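Side-chain contact in TqaA (Penicillium aethiopicum, PDB 5EJD), which probably acts as a nonribosomal peptide synthetase, represented here by its third thiolation domain, a small helical carrier that holds a covalently attached 4'-phosphopantetheine arm: residues B[20-23]-B[24-28]. Residues are numbered along the deposited sequence; the frame is centred on the assembly and turned at random.
Sequences LDIP and IGTIS
A short 3-10 turn, residues 24-26, in the long loop between helices 7-20 and 40-52 of this four-helix carrier domain is closed by T26, whose backbone N and hydroxyl both bond to the carbonyl oxygen of P23, a mostly exposed contact away from the phosphopantetheine site. The backbone bond sets the turn: T26 N donates to P23 O over 3.0 Å with an N-H...O angle of 164°, and the donor lies above the carbonyl plane. The hydroxyl adds a second grip on the same acceptor. T26 OG1 gives its proton to P23 O at 2.8 Å, and this donor lies in the carbonyl plane, with a C=O...O angle of 157°, so the two bonds reach the oxygen from different directions. With chi1 at 69°, OG1 sits between the T26 backbone N and carbonyl carbon, which turns it back onto P23 O and leaves the methyl for the proline ring. There T26 CG2 meets P23 CG at 3.7 Å, the two side chains running obliquely past each other. One residue on, I27 N bonds to I24 O at 3.1 Å and extends the turn.

The apolar contact is made by I22 and I27, whose side chains cross at about a right angle. I22 CD1 lies 3.4 Å from I27 CD1 and equally close to I27 CG1, so it meets the outer end of that chain. I27 is buried, its side chain also touching A13, W16 and A17 of helix 7-20, while I22 also touches R36.

A hydrogen bond from T26 OG1 to R36 NH1 ties the turn to a later part of the loop. Because T26 OG1 donates to P23 O and is also hydrogen-bonded to R36 NH1, the hydroxyl's rotation is probably fixed, and P23 O is held by two donors from one residue.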
loop_
_atom_site.group_PDB
_atom_site.type_symbol
_atom_site.label_atom_id
_atom_site.label_comp_id
_atom_site.label_asym_id
_atom_site.label_seq_id
_atom_site.Cartn_x
_atom_site.Cartn_y
_atom_site.Cartn_z
ATOM N N LEU B 20 -4.811 8.606 16.670
ATOM C CA LEU B 20 -4.461 9.977 16.348
ATOM C C LEU B 20 -3.285 10.486 17.197
ATOM O O LEU B 20 -2.784 11.555 16.924
ATOM C CB LEU B 20 -5.679 10.900 16.534
ATOM C CG LEU B 20 -6.915 10.496 15.737
ATOM C CD1 LEU B 20 -8.097 11.350 16.159
ATOM C CD2 LEU B 20 -6.714 10.607 14.239
ATOM N N ASP B 21 -2.824 9.721 18.189
ATOM C CA ASP B 21 -1.697 10.130 19.056
ATOM C C ASP B 21 -1.986 11.461 19.744
ATOM O O ASP B 21 -1.168 12.366 19.770
ATOM C CB ASP B 21 -0.404 10.210 18.248
ATOM C CG ASP B 21 0.352 8.880 18.217
ATOM O OD1 ASP B 21 0.520 8.302 19.320
ATOM O OD2 ASP B 21 0.747 8.388 17.102
ATOM N N ILE B 22 -3.194 11.568 20.262
ATOM C CA ILE B 22 -3.628 12.716 21.013
ATOM C C ILE B 22 -4.056 12.224 22.395
ATOM O O ILE B 22 -4.398 11.065 22.550
ATOM C CB ILE B 22 -4.708 13.548 20.308
ATOM C CG1 ILE B 22 -5.846 12.719 19.756
ATOM C CG2 ILE B 22 -4.098 14.293 19.129
ATOM C CD1 ILE B 22 -7.114 12.796 20.534
ATOM N N PRO B 23 -3.970 13.100 23.416
ATOM C CA PRO B 23 -4.217 12.603 24.782
ATOM C C PRO B 23 -5.705 12.445 25.055
ATOM O O PRO B 23 -6.535 13.247 24.590
ATOM C CB PRO B 23 -3.550 13.652 25.694
ATOM C CG PRO B 23 -3.353 14.850 24.845
ATOM C CD PRO B 23 -3.404 14.465 23.394
ATOM N N ILE B 24 -6.013 11.363 25.755
ATOM C CA ILE B 24 -7.392 10.920 25.997
ATOM C C ILE B 24 -8.244 12.000 26.651
ATOM O O ILE B 24 -9.413 12.212 26.272
ATOM C CB ILE B 24 -7.419 9.608 26.820
ATOM C CG1 ILE B 24 -8.855 9.161 27.096
ATOM C CG2 ILE B 24 -6.688 9.745 28.152
ATOM C CD1 ILE B 24 -9.668 8.838 25.865
ATOM N N GLY B 25 -7.642 12.729 27.593
ATOM C CA GLY B 25 -8.329 13.842 28.257
ATOM C C GLY B 25 -8.877 14.946 27.360
ATOM O O GLY B 25 -9.702 15.736 27.828
ATOM N N THR B 26 -8.406 15.053 26.107
ATOM C CA THR B 26 -8.820 16.129 25.222
ATOM C C THR B 26 -9.947 15.757 24.334
ATOM O O THR B 26 -10.394 16.567 23.518
ATOM C CB THR B 26 -7.685 16.562 24.291
ATOM O OG1 THR B 26 -7.402 15.536 23.334
ATOM C CG2 THR B 26 -6.439 16.890 25.105
ATOM N N ILE B 27 -10.463 14.546 24.501
ATOM C CA ILE B 27 -11.465 14.036 23.569
ATOM C C ILE B 27 -12.872 14.172 24.143
ATOM O O ILE B 27 -13.144 13.671 25.216
ATOM C CB ILE B 27 -11.181 12.571 23.200
ATOM C CG1 ILE B 27 -9.862 12.469 22.453
ATOM C CG2 ILE B 27 -12.282 12.039 22.303
ATOM C CD1 ILE B 27 -9.431 11.063 22.223
ATOM N N SER B 28 -13.742 14.898 23.445
ATOM C CA SER B 28 -15.094 15.046 23.872
ATOM C C SER B 28 -16.001 14.299 22.919
ATOM O O SER B 28 -15.632 13.988 21.791
ATOM C CB SER B 28 -15.498 16.531 23.987
ATOM O OG SER B 28 -16.056 17.011 22.787
#